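Local coordinates for protein transferrin (Manduca sexta, PDB 6WB6) that binds a single ferric ion together with a carbonate anion and transports iron in the insect, at residues Ser370-Ser375 / Leu605-Met610; Pro35-Val40 / Cys366-Val371; Arg586-Ala591 / Lys637-Thr642; Leu355-Asn360 / Asn629-Asn634; Glu41-Val46 / Met61-Lys66. One frame throughout, in Å; residues are numbered along the deposited sequence.

Contact 1. Residues Ser370-Ser375 / Leu605-Met610; sequences SVFAFS and LSLAQM
Phe372 extends its ring to Leu607 and Met610, and Ala373 adds its methyl against the same leucine, joining helix 360-375 to helix 597-611 through four apolar residues. The two helical segments cross at 82°, with axes 10.9 Å apart at closest approach. The ring of Phe372 leaves its helix with chi1 at 175°, CG opposite the backbone N, which carries it to lie beside Leu607. There Leu607 CD2 meets the ring edge close to its plane, 4.0 Å from Phe372 CD2, and lies 3.9 Å from Ala373 CB. One methyl branch thus serves both neighbours, while the other, Leu607 CD1, rests 4.1 Å from Ala373 CB. Met610 is extended through its first two torsions and bends at chi3 (59°). The sulfur makes an oblique Met-aromatic contact, Met610 SD lying 5.2 Å from the centroid of the Phe372 ring; the modelled position of Met610 CE is doubtful. Within helix 360-375, Ser375 OG gives a hydrogen bond of 2.6 Å to Phe372 O, so this hydroxyl is satisfied within its own helix. Replacing Phe372 by a serine would take the ring away and is likely to leave the Met610 sulfur without its aromatic partner and a gap along Leu607 CD2. Elsewhere on these helices, Val371 and Phe374 touch Val63 and Tyr62 of helix 58-65, and Leu605 and Ala608 pack on strand 638-641. Between the two segments no hydrogen bond or ion pair forms, so the buried crossing depends on the fit of apolar surfaces and on the sulfur-ring contact.

Contact 2. Residues Pro35-Val40 / Cys366-Val371; sequences PARDRV and CRAMSV
A small, partly exposed contact between the two lobes of the transferrin sets Ala368 of helix 360-375 against Arg37 and Val40, where the chain turns from strand 31-36 into helix 39-47. The Ala368 methyl is the common point: its CB lies 4.1 Å from Arg37 NH2 and 4.3 Å from Val40 CG1. Val40 CG1 also sits at the edge of the guanidinium group, in its plane. Arg37 bends at chi3 (87°), bringing NE back onto the next residue in a short salt bridge of 2.5 Å to Asp38 OD2. The bond is bent, 137° at the hydrogen, and reaches the oxygen from above the carboxylate plane. Asp38 is itself fixed twice more, as N-cap of helix 39-47 through OD1 to Glu41 N, and by OD2 accepting from Asn619 N. A leucine in place of Arg37 would remove the charge, and is likely to leave the Asp38 carboxylate without its ionic partner. On the first side, strand 31-36 runs parallel to strand 5-10 and delivers Arg37 to the interface; on the second, helix 360-375 is tied to strand 381-386 by the Cys366-Cys384 disulfide and by Met369 packing on Leu382.

Contact 3. Residues Arg586-Ala591 / Lys637-Thr642; sequences RTWVAA and KGLATT
Trp588 and Leu639, with Thr587 and Thr642, make the side-chain contacts between two strands of a four-stranded antiparallel sheet that are not adjacent: strand 422-428 lies between 587-590 and 638-641 and pairs with both. The two segments accordingly share no hydrogen bond, and their nearest CA atoms, those of Thr587 and Thr642, are 8.2 Å apart. The apolar part is the meeting of Leu639 CD2 with the six-membered ring of Trp588, at 3.9 Å from CZ3. The leucine and the indole cross at about a right angle. Trp588 has CG anti to the carbonyl carbon (chi1 -71°), which sends the indole toward Leu639. The indole stacks on Phe425 of the intervening strand 422-428 and meets Phe632 with planes at about 50°; Leu639 also packs on Leu605 and Ala608 of helix 597-611. The polar groups look elsewhere: Thr587 OG1 bonds to Ser585 O, and Thr642 OG1 pairs with His426 ND1. Lys637 and Gly638 both face Val428 in a classic beta bulge. Between the two threonines there is only a loose approach, Thr587 CG2 standing 4.3 Å from Thr642 OG1.

Contact 4. Residues Leu355-Asn360 / Asn629-Asn634; sequences LCVTSN and NVIFNN
Ile631 spreads its two branches over Leu355 and Val357, two alternate residues of strand 352-357 that both point toward the loop 629-634. Its CG2 branch lies 4.1 Å from Leu355 CD2, and the tip of the other, Ile631 CD1, comes to 4.4 Å from Val357 CG1. Both branches reach the strand because CG1 stands anti to the carbonyl carbon (chi1 -62°) and the chain then continues extended, while CG2, anti to the backbone N, is left for the leucine. The same CG2 also lies over one face of the Phe632 ring, 3.5 Å above its plane and displaced toward the rim. Ile631 has positive phi and negative psi and sits at the centre of a classic gamma turn, closed by a weak bond of 2.6 Å from Phe632 N to Val630 O. Strand 352-357 opens a beta-alpha-beta crossover through helix 360-375, N-capped by Ser359, into the parallel strand 381-386; Ile631 also touches Cys366 and Met369 of that helix. Two asparagines bridge the base of the loop reciprocally: Asn629 N donates to Asn634 OD1 (2.7 Å), and Asn634 N to Asn629 OD1 (2.8 Å), the latter in the carbonyl plane.

Contact 5. Residues Glu41-Val46 / Met61-Lys66; sequences ECLSFV and MYVASK
Leu43 of helix 39-47 presses its forked end onto Ala64 and Val63 of helix 58-65, and nearly all the surface covered between the two segments gathers round it. Both of its methyls straddle the alanine: Leu43 CD1 and CD2 each lie 3.9 Å from Ala64 CB. CD1 is shared, touching Val63 CG1 at 4.0 Å, with the leucine and valine side chains crossing at about a right angle. The small methyl of Ala64 lets the backbones come close, the CA atoms of Leu43 and Ala64 being 6.1 Å apart. Leu43 CG lies anti to the carbonyl carbon (chi1 -61°), which directs the fork to the second helix. The two helices are joined in sequence by strand 53-56, an edge strand of a four-stranded antiparallel sheet, and they pack on that sheet: Leu43 touches Val54, Val56 and Phe72, Ala64 also reaches Phe72, and Cys42 is tied to Cys8 by a disulfide. Away from this buried wedge the packing thins and the side chains turn to their own helices. Glu41 lays its CG 3.7 Å above one face of the Phe45 ring, and the exposed Lys66 folds back so that its CD lies over one face of the Tyr62 ring, toward the rim. Lys66 N bonds to Val63 O, and its bond to Tyr62 O is weak. Ser65 OG also donates to Tyr62 O, at 2.8 Å, and the Tyr62 ring, on the far side from Leu43, packs on Phe374 and Ser375 of helix 360-375.

Helix 360-375 is the common element: contacts 1 and 2 share Ser370 and Val371, and their centres lie 11 Å apart. Phe372 CD1 of contact 1 meets Val40 CG2 of contact 2 at 3.8 Å. Val63 and Tyr62 of contact 5 pack on the same helix, and contact 5 continues contact 2 along helix 39-47. Contact 1 also touches contact 3, Ala608 CB lying 3.8 Å from Leu639 CD1, while Arg586 of contact 3 bonds to the loop of contact 4. The Met610 side chain is about 14 Å from the iron. The Phe372 side chain is about 7 Å from that of Asp57, which is predicted to bind iron but is not among its observed protein ligands, Tyr90 and Tyr204.

Contact 1. Residues Ser370-Ser375 / Leu605-Met610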
# COMPACT_ATOMS: atom_id res chain seq x y z
N SER A 370 -8.30 1.61 9.25
CA SER A 370 -7.60 0.95 10.34
C SER A 370 -8.02 -0.50 10.46
O SER A 370 -7.18 -1.38 10.66
CB SER A 370 -7.86 1.64 11.67
OG SER A 370 -7.42 0.81 12.69
N VAL A 371 -9.33 -0.77 10.42
CA VAL A 371 -9.79 -2.14 10.58
C VAL A 371 -9.31 -3.00 9.42
O VAL A 371 -8.93 -4.15 9.60
CB VAL A 371 -11.32 -2.18 10.73
CG1 VAL A 371 -11.74 -3.54 11.13
CG2 VAL A 371 -11.78 -1.22 11.80
N PHE A 372 -9.28 -2.43 8.22
CA PHE A 372 -8.77 -3.18 7.09
C PHE A 372 -7.28 -3.49 7.28
O PHE A 372 -6.86 -4.66 7.20
CB PHE A 372 -9.00 -2.40 5.80
CG PHE A 372 -8.39 -3.05 4.61
CD1 PHE A 372 -8.99 -4.16 4.04
CD2 PHE A 372 -7.24 -2.56 4.06
CE1 PHE A 372 -8.42 -4.78 2.95
CE2 PHE A 372 -6.66 -3.19 2.98
CZ PHE A 372 -7.26 -4.29 2.42
N ALA A 373 -6.48 -2.46 7.55
CA ALA A 373 -5.04 -2.66 7.73
C ALA A 373 -4.76 -3.73 8.76
O ALA A 373 -3.91 -4.60 8.56
CB ALA A 373 -4.36 -1.37 8.13
N PHE A 374 -5.47 -3.68 9.90
CA PHE A 374 -5.23 -4.66 10.94
C PHE A 374 -5.56 -6.06 10.46
O PHE A 374 -4.79 -6.99 10.66
CB PHE A 374 -6.05 -4.34 12.17
CG PHE A 374 -5.82 -5.29 13.28
CD1 PHE A 374 -4.75 -5.13 14.12
CD2 PHE A 374 -6.69 -6.34 13.49
CE1 PHE A 374 -4.52 -5.99 15.15
CE2 PHE A 374 -6.48 -7.21 14.54
CZ PHE A 374 -5.38 -7.03 15.37
N SER A 375 -6.73 -6.23 9.83
CA SER A 375 -7.10 -7.54 9.33
C SER A 375 -6.12 -8.06 8.29
O SER A 375 -6.12 -9.26 8.01
CB SER A 375 -8.52 -7.50 8.73
OG SER A 375 -8.55 -6.64 7.62
N LEU A 605 2.45 3.21 4.14
CA LEU A 605 3.07 2.78 2.88
C LEU A 605 2.79 1.31 2.60
O LEU A 605 2.82 0.88 1.44
CB LEU A 605 4.59 3.01 2.88
CG LEU A 605 5.25 4.35 3.18
CD1 LEU A 605 6.70 4.29 2.66
CD2 LEU A 605 4.54 5.55 2.59
N SER A 606 2.54 0.52 3.65
CA SER A 606 2.12 -0.86 3.41
C SER A 606 0.70 -0.88 2.86
O SER A 606 0.38 -1.71 2.01
CB SER A 606 2.18 -1.68 4.69
OG SER A 606 3.51 -1.76 5.21
N LEU A 607 -0.16 0.01 3.35
CA LEU A 607 -1.49 0.16 2.76
C LEU A 607 -1.39 0.55 1.30
O LEU A 607 -2.00 -0.09 0.44
CB LEU A 607 -2.29 1.22 3.52
CG LEU A 607 -2.90 0.68 4.81
CD1 LEU A 607 -3.52 1.82 5.65
CD2 LEU A 607 -3.93 -0.38 4.43
N ALA A 608 -0.66 1.62 1.01
CA ALA A 608 -0.61 2.13 -0.35
C ALA A 608 -0.13 1.06 -1.31
O ALA A 608 -0.60 0.96 -2.44
CB ALA A 608 0.32 3.35 -0.42
N GLN A 609 0.82 0.24 -0.87
CA GLN A 609 1.37 -0.73 -1.80
C GLN A 609 0.49 -1.97 -1.91
O GLN A 609 0.27 -2.49 -3.00
CB GLN A 609 2.80 -1.03 -1.41
CG GLN A 609 3.03 -2.25 -0.59
CD GLN A 609 4.52 -2.50 -0.38
OE1 GLN A 609 5.36 -1.78 -0.95
NE2 GLN A 609 4.86 -3.49 0.44
N MET A 610 -0.10 -2.40 -0.80
CA MET A 610 -1.08 -3.48 -0.85
C MET A 610 -2.30 -3.13 -1.69
O MET A 610 -2.90 -4.00 -2.33
CB MET A 610 -1.51 -3.83 0.58
CG MET A 610 -2.52 -4.95 0.64
SD MET A 610 -3.01 -5.31 2.34
CE MET A 610 -3.62 -3.70 2.75

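Contact 2. Residues Pro35-Val40 / Cys366-Val371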
# COMPACT_ATOMS: atom_id res chain seq x y z
N PRO A 35 -23.78 -1.63 -5.75
CA PRO A 35 -22.42 -1.10 -5.68
C PRO A 35 -22.05 -0.70 -4.28
O PRO A 35 -22.89 -0.27 -3.48
CB PRO A 35 -22.47 0.13 -6.60
CG PRO A 35 -23.92 0.57 -6.53
CD PRO A 35 -24.71 -0.70 -6.42
N ALA A 36 -20.76 -0.85 -3.96
CA ALA A 36 -20.21 -0.26 -2.76
C ALA A 36 -18.90 0.42 -3.11
O ALA A 36 -18.38 0.30 -4.23
CB ALA A 36 -20.01 -1.28 -1.64
N ARG A 37 -18.40 1.19 -2.14
CA ARG A 37 -17.11 1.86 -2.31
C ARG A 37 -15.99 0.83 -2.45
O ARG A 37 -15.02 1.04 -3.20
CB ARG A 37 -16.84 2.76 -1.09
CG ARG A 37 -15.38 3.23 -0.94
CD ARG A 37 -15.11 3.84 0.44
NE ARG A 37 -14.75 2.81 1.39
CZ ARG A 37 -15.45 2.46 2.46
NH1 ARG A 37 -16.58 3.10 2.76
NH2 ARG A 37 -15.01 1.50 3.24
N ASP A 38 -16.11 -0.27 -1.73
CA ASP A 38 -15.12 -1.34 -1.74
C ASP A 38 -15.69 -2.47 -0.91
O ASP A 38 -16.76 -2.34 -0.29
CB ASP A 38 -13.80 -0.85 -1.19
CG ASP A 38 -13.96 -0.09 0.15
OD1 ASP A 38 -14.67 -0.57 1.08
OD2 ASP A 38 -13.36 0.99 0.28
N ARG A 39 -14.94 -3.58 -0.84
CA ARG A 39 -15.40 -4.72 -0.08
C ARG A 39 -15.65 -4.36 1.39
O ARG A 39 -16.60 -4.87 2.00
CB ARG A 39 -14.39 -5.85 -0.19
CG ARG A 39 -14.96 -7.17 0.21
CD ARG A 39 -13.99 -8.31 -0.02
NE ARG A 39 -14.00 -8.77 -1.41
CZ ARG A 39 -13.14 -9.65 -1.91
NH1 ARG A 39 -12.16 -10.16 -1.15
NH2 ARG A 39 -13.23 -10.00 -3.17
N VAL A 40 -14.80 -3.53 1.99
CA VAL A 40 -15.03 -3.18 3.39
C VAL A 40 -16.42 -2.58 3.57
O VAL A 40 -17.21 -3.03 4.41
CB VAL A 40 -13.92 -2.24 3.92
CG1 VAL A 40 -14.25 -1.75 5.34
CG2 VAL A 40 -12.63 -2.96 3.96
N CYS A 366 -10.61 6.92 8.18
CA CYS A 366 -9.46 6.42 8.92
C CYS A 366 -9.81 5.18 9.73
O CYS A 366 -9.01 4.24 9.83
CB CYS A 366 -8.93 7.54 9.83
SG CYS A 366 -7.57 7.06 10.86
N ARG A 367 -11.02 5.12 10.28
CA ARG A 367 -11.41 3.96 11.06
C ARG A 367 -11.66 2.74 10.18
O ARG A 367 -11.35 1.62 10.58
CB ARG A 367 -12.65 4.26 11.89
CG ARG A 367 -12.31 5.14 13.10
CD ARG A 367 -13.56 5.49 13.93
NE ARG A 367 -13.18 6.24 15.13
CZ ARG A 367 -14.00 7.06 15.78
NH1 ARG A 367 -15.25 7.25 15.36
NH2 ARG A 367 -13.55 7.70 16.87
N ALA A 368 -12.27 2.93 9.00
CA ALA A 368 -12.46 1.80 8.09
C ALA A 368 -11.11 1.33 7.56
O ALA A 368 -10.85 0.13 7.47
CB ALA A 368 -13.40 2.18 6.95
N MET A 369 -10.22 2.27 7.28
CA MET A 369 -8.86 1.93 6.88
C MET A 369 -8.11 1.21 7.99
O MET A 369 -7.34 0.28 7.72
CB MET A 369 -8.13 3.21 6.47
CG MET A 369 -6.75 3.02 5.96
SD MET A 369 -6.24 4.47 5.04
CE MET A 369 -6.61 5.76 6.22
N SER A 370 -8.30 1.61 9.25
CA SER A 370 -7.60 0.95 10.34
C SER A 370 -8.02 -0.50 10.46
O SER A 370 -7.18 -1.38 10.66
CB SER A 370 -7.86 1.64 11.67
OG SER A 370 -7.42 0.81 12.69
N VAL A 371 -9.33 -0.77 10.42
CA VAL A 371 -9.79 -2.14 10.58
C VAL A 371 -9.31 -3.00 9.42
O VAL A 371 -8.93 -4.15 9.60
CB VAL A 371 -11.32 -2.18 10.73
CG1 VAL A 371 -11.74 -3.54 11.13
CG2 VAL A 371 -11.78 -1.22 11.80

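Contact 3. Residues Arg586-Ala591 / Lys637-Thr642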
# COMPACT_ATOMS: atom_id res chain seq x y z
N ARG A 586 0.90 16.84 -0.87
CA ARG A 586 0.34 16.54 0.44
C ARG A 586 1.33 15.66 1.19
O ARG A 586 1.77 14.62 0.68
CB ARG A 586 -1.00 15.83 0.33
CG ARG A 586 -1.50 15.31 1.63
CD ARG A 586 -2.98 14.93 1.57
NE ARG A 586 -3.81 16.10 1.34
CZ ARG A 586 -5.13 16.06 1.14
NH1 ARG A 586 -5.80 14.91 1.14
NH2 ARG A 586 -5.79 17.18 0.94
N THR A 587 1.67 16.09 2.40
CA THR A 587 2.76 15.53 3.20
C THR A 587 2.28 15.24 4.61
O THR A 587 1.58 16.07 5.21
CB THR A 587 3.91 16.49 3.31
OG1 THR A 587 4.44 16.76 2.02
CG2 THR A 587 4.97 15.91 4.18
N TRP A 588 2.67 14.10 5.16
CA TRP A 588 2.39 13.76 6.54
C TRP A 588 3.61 14.05 7.39
O TRP A 588 4.74 13.69 7.02
CB TRP A 588 1.94 12.29 6.67
CG TRP A 588 0.58 12.12 6.09
CD1 TRP A 588 -0.59 12.02 6.77
CD2 TRP A 588 0.24 12.03 4.68
NE1 TRP A 588 -1.64 11.88 5.88
CE2 TRP A 588 -1.16 11.90 4.60
CE3 TRP A 588 0.98 12.06 3.49
CZ2 TRP A 588 -1.84 11.80 3.38
CZ3 TRP A 588 0.30 11.95 2.27
CH2 TRP A 588 -1.08 11.84 2.23
N VAL A 589 3.39 14.77 8.49
CA VAL A 589 4.49 15.23 9.31
C VAL A 589 4.34 14.64 10.69
O VAL A 589 3.24 14.29 11.13
CB VAL A 589 4.57 16.77 9.38
CG1 VAL A 589 4.71 17.35 8.01
CG2 VAL A 589 3.37 17.34 10.09
N ALA A 590 5.48 14.51 11.37
CA ALA A 590 5.54 13.90 12.69
C ALA A 590 6.47 14.70 13.59
O ALA A 590 7.30 15.48 13.13
CB ALA A 590 6.02 12.45 12.61
N ALA A 591 6.33 14.47 14.89
CA ALA A 591 7.18 15.15 15.84
C ALA A 591 8.53 14.44 15.91
O ALA A 591 8.77 13.40 15.27
CB ALA A 591 6.52 15.21 17.21
N LYS A 637 -1.24 8.40 -6.43
CA LYS A 637 -0.94 7.10 -6.99
C LYS A 637 -0.01 6.30 -6.10
O LYS A 637 0.42 5.20 -6.49
CB LYS A 637 -0.30 7.26 -8.36
CG LYS A 637 -1.02 8.27 -9.26
CD LYS A 637 -2.51 8.02 -9.33
CE LYS A 637 -2.85 6.69 -9.92
NZ LYS A 637 -4.23 6.82 -10.51
N GLY A 638 0.36 6.85 -4.95
CA GLY A 638 1.21 6.13 -4.03
C GLY A 638 1.71 7.05 -2.94
O GLY A 638 1.40 8.25 -2.89
N LEU A 639 2.51 6.46 -2.08
CA LEU A 639 3.15 7.18 -0.99
C LEU A 639 4.63 6.87 -1.03
O LEU A 639 5.01 5.74 -1.34
CB LEU A 639 2.55 6.76 0.34
CG LEU A 639 1.06 7.02 0.46
CD1 LEU A 639 0.58 6.41 1.75
CD2 LEU A 639 0.74 8.54 0.39
N ALA A 640 5.45 7.90 -0.79
CA ALA A 640 6.89 7.74 -0.62
C ALA A 640 7.37 8.54 0.58
O ALA A 640 6.86 9.62 0.86
CB ALA A 640 7.66 8.22 -1.86
N THR A 641 8.38 8.00 1.27
CA THR A 641 9.05 8.73 2.33
C THR A 641 9.70 9.98 1.77
O THR A 641 10.21 9.99 0.65
CB THR A 641 10.10 7.85 3.00
OG1 THR A 641 10.97 7.30 2.01
CG2 THR A 641 9.43 6.72 3.76
N THR A 642 9.68 11.05 2.56
CA THR A 642 10.22 12.33 2.17
C THR A 642 11.72 12.35 2.42
O THR A 642 12.16 12.13 3.55
CB THR A 642 9.52 13.45 2.95
OG1 THR A 642 8.10 13.27 2.89
CG2 THR A 642 9.88 14.80 2.37

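Contact 4. Residues Leu355-Asn360 / Asn629-Asn634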
# COMPACT_ATOMS: atom_id res chain seq x y z
N LEU A 355 -3.09 8.71 13.51
CA LEU A 355 -3.18 9.69 12.44
C LEU A 355 -4.21 10.74 12.85
O LEU A 355 -5.31 10.40 13.27
CB LEU A 355 -3.61 9.06 11.13
CG LEU A 355 -3.98 10.08 10.03
CD1 LEU A 355 -2.80 10.92 9.64
CD2 LEU A 355 -4.60 9.39 8.82
N CYS A 356 -3.84 12.01 12.71
CA CYS A 356 -4.76 13.08 13.04
C CYS A 356 -5.55 13.44 11.79
O CYS A 356 -4.97 13.62 10.71
CB CYS A 356 -4.02 14.30 13.57
SG CYS A 356 -5.19 15.54 14.24
N VAL A 357 -6.88 13.48 11.92
CA VAL A 357 -7.79 13.82 10.84
C VAL A 357 -8.57 15.06 11.24
O VAL A 357 -8.72 15.37 12.43
CB VAL A 357 -8.74 12.66 10.53
CG1 VAL A 357 -7.96 11.40 10.19
CG2 VAL A 357 -9.64 12.40 11.71
N THR A 358 -9.10 15.76 10.24
CA THR A 358 -9.74 17.06 10.46
C THR A 358 -11.22 17.07 10.15
O THR A 358 -11.80 18.15 10.04
CB THR A 358 -9.07 18.14 9.62
OG1 THR A 358 -9.12 17.77 8.24
CG2 THR A 358 -7.63 18.35 10.03
N SER A 359 -11.88 15.92 10.01
CA SER A 359 -13.31 15.93 9.77
C SER A 359 -13.89 14.59 10.17
O SER A 359 -13.17 13.59 10.29
CB SER A 359 -13.62 16.24 8.31
OG SER A 359 -13.34 15.14 7.48
N ASN A 360 -15.23 14.59 10.36
CA ASN A 360 -15.95 13.37 10.71
C ASN A 360 -15.86 12.33 9.59
O ASN A 360 -15.75 11.13 9.86
CB ASN A 360 -17.43 13.66 11.01
CG ASN A 360 -17.63 14.48 12.27
OD1 ASN A 360 -16.77 14.52 13.14
ND2 ASN A 360 -18.78 15.12 12.37
N ASN A 629 -10.86 13.33 -1.86
CA ASN A 629 -9.63 13.83 -1.27
C ASN A 629 -9.66 13.71 0.23
O ASN A 629 -9.01 14.49 0.93
CB ASN A 629 -9.40 15.28 -1.68
CG ASN A 629 -9.38 15.43 -3.16
OD1 ASN A 629 -8.92 14.53 -3.88
ND2 ASN A 629 -9.90 16.55 -3.64
N VAL A 630 -10.42 12.73 0.72
CA VAL A 630 -10.46 12.46 2.15
C VAL A 630 -9.17 11.75 2.54
O VAL A 630 -8.88 10.66 2.03
CB VAL A 630 -11.69 11.63 2.51
CG1 VAL A 630 -11.81 11.55 4.00
CG2 VAL A 630 -12.95 12.24 1.90
N ILE A 631 -8.40 12.36 3.45
CA ILE A 631 -7.10 11.86 3.92
C ILE A 631 -6.07 11.91 2.80
O ILE A 631 -5.01 12.52 2.95
CB ILE A 631 -7.17 10.43 4.49
CG1 ILE A 631 -8.10 10.40 5.70
CG2 ILE A 631 -5.77 9.98 4.92
CD1 ILE A 631 -8.23 9.10 6.40
N PHE A 632 -6.36 11.26 1.68
CA PHE A 632 -5.49 11.31 0.51
C PHE A 632 -6.22 12.01 -0.61
O PHE A 632 -7.45 11.95 -0.70
CB PHE A 632 -5.04 9.89 0.06
CG PHE A 632 -4.47 9.03 1.19
CD1 PHE A 632 -3.19 9.22 1.65
CD2 PHE A 632 -5.24 8.05 1.78
CE1 PHE A 632 -2.67 8.48 2.69
CE2 PHE A 632 -4.74 7.28 2.82
CZ PHE A 632 -3.44 7.50 3.27
N ASN A 633 -5.47 12.65 -1.49
CA ASN A 633 -6.10 13.17 -2.69
C ASN A 633 -6.42 12.02 -3.63
O ASN A 633 -5.63 11.08 -3.76
CB ASN A 633 -5.20 14.18 -3.38
CG ASN A 633 -5.11 15.45 -2.60
OD1 ASN A 633 -6.11 16.12 -2.41
ND2 ASN A 633 -3.91 15.76 -2.09
N ASN A 634 -7.59 12.09 -4.26
CA ASN A 634 -7.98 11.07 -5.24
C ASN A 634 -6.92 10.89 -6.32
O ASN A 634 -6.81 9.81 -6.89
CB ASN A 634 -9.32 11.42 -5.89
CG ASN A 634 -10.52 11.25 -4.95
OD1 ASN A 634 -10.42 11.44 -3.73
ND2 ASN A 634 -11.67 10.91 -5.54

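Contact 5. Residues Glu41-Val46 / Met61-Lys66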
# COMPACT_ATOMS: atom_id res chain seq x y z
N GLU A 41 -16.76 -1.59 2.74
CA GLU A 41 -18.12 -1.07 2.78
C GLU A 41 -19.16 -2.16 2.52
O GLU A 41 -20.24 -2.15 3.13
CB GLU A 41 -18.31 0.06 1.77
CG GLU A 41 -19.73 0.64 1.88
CD GLU A 41 -19.91 1.98 1.21
OE1 GLU A 41 -20.26 2.94 1.94
OE2 GLU A 41 -19.72 2.07 -0.03
N CYS A 42 -18.87 -3.08 1.59
CA CYS A 42 -19.85 -4.12 1.24
C CYS A 42 -20.30 -4.87 2.48
O CYS A 42 -21.49 -5.18 2.63
CB CYS A 42 -19.27 -5.12 0.23
SG CYS A 42 -19.39 -4.60 -1.47
N LEU A 43 -19.37 -5.19 3.38
CA LEU A 43 -19.74 -5.93 4.59
C LEU A 43 -20.76 -5.14 5.41
O LEU A 43 -21.68 -5.72 5.98
CB LEU A 43 -18.50 -6.26 5.42
CG LEU A 43 -17.47 -7.15 4.69
CD1 LEU A 43 -16.15 -7.20 5.45
CD2 LEU A 43 -18.00 -8.57 4.41
N SER A 44 -20.60 -3.81 5.47
CA SER A 44 -21.56 -2.97 6.17
C SER A 44 -22.94 -3.07 5.51
O SER A 44 -23.95 -3.26 6.19
CB SER A 44 -21.09 -1.51 6.19
OG SER A 44 -20.10 -1.31 7.18
N PHE A 45 -22.97 -2.99 4.18
CA PHE A 45 -24.22 -3.12 3.45
C PHE A 45 -24.83 -4.50 3.63
O PHE A 45 -26.06 -4.64 3.57
CB PHE A 45 -24.02 -2.87 1.96
CG PHE A 45 -23.74 -1.46 1.60
CD1 PHE A 45 -23.79 -0.44 2.56
CD2 PHE A 45 -23.45 -1.13 0.29
CE1 PHE A 45 -23.54 0.87 2.20
CE2 PHE A 45 -23.20 0.17 -0.07
CZ PHE A 45 -23.24 1.18 0.89
N VAL A 46 -24.01 -5.53 3.82
CA VAL A 46 -24.56 -6.85 4.04
C VAL A 46 -25.20 -6.91 5.42
O VAL A 46 -26.32 -7.40 5.58
CB VAL A 46 -23.49 -7.95 3.89
CG1 VAL A 46 -24.08 -9.32 4.31
CG2 VAL A 46 -22.99 -8.00 2.46
N MET A 61 -13.63 -11.74 6.42
CA MET A 61 -14.49 -12.34 7.43
C MET A 61 -14.17 -11.78 8.80
O MET A 61 -15.06 -11.44 9.59
CB MET A 61 -14.33 -13.87 7.43
CG MET A 61 -14.64 -14.50 6.06
SD MET A 61 -14.15 -16.24 5.91
CE MET A 61 -14.32 -16.51 4.14
N TYR A 62 -12.87 -11.66 9.09
CA TYR A 62 -12.47 -11.07 10.35
C TYR A 62 -12.98 -9.65 10.47
O TYR A 62 -13.55 -9.28 11.51
CB TYR A 62 -10.94 -11.13 10.49
CG TYR A 62 -10.52 -10.63 11.84
CD1 TYR A 62 -10.49 -11.49 12.93
CD2 TYR A 62 -10.23 -9.29 12.04
CE1 TYR A 62 -10.13 -11.05 14.16
CE2 TYR A 62 -9.87 -8.83 13.30
CZ TYR A 62 -9.83 -9.72 14.35
OH TYR A 62 -9.49 -9.31 15.61
N VAL A 63 -12.78 -8.81 9.44
CA VAL A 63 -13.37 -7.47 9.48
C VAL A 63 -14.86 -7.57 9.74
O VAL A 63 -15.44 -6.77 10.49
CB VAL A 63 -13.10 -6.70 8.18
CG1 VAL A 63 -13.90 -5.38 8.16
CG2 VAL A 63 -11.61 -6.42 8.02
N ALA A 64 -15.48 -8.58 9.15
CA ALA A 64 -16.93 -8.68 9.21
C ALA A 64 -17.37 -9.11 10.60
O ALA A 64 -18.37 -8.61 11.12
CB ALA A 64 -17.40 -9.66 8.14
N SER A 65 -16.59 -9.97 11.24
CA SER A 65 -16.91 -10.49 12.55
C SER A 65 -16.81 -9.42 13.63
O SER A 65 -17.27 -9.66 14.74
CB SER A 65 -15.99 -11.66 12.91
OG SER A 65 -14.70 -11.19 13.27
N LYS A 66 -16.22 -8.27 13.32
CA LYS A 66 -16.08 -7.19 14.28
C LYS A 66 -17.15 -6.12 14.13
O LYS A 66 -17.13 -5.14 14.89
CB LYS A 66 -14.71 -6.51 14.13
CG LYS A 66 -13.51 -7.45 14.12
CD LYS A 66 -13.62 -8.60 15.13
CE LYS A 66 -13.65 -8.11 16.57
NZ LYS A 66 -13.58 -9.27 17.50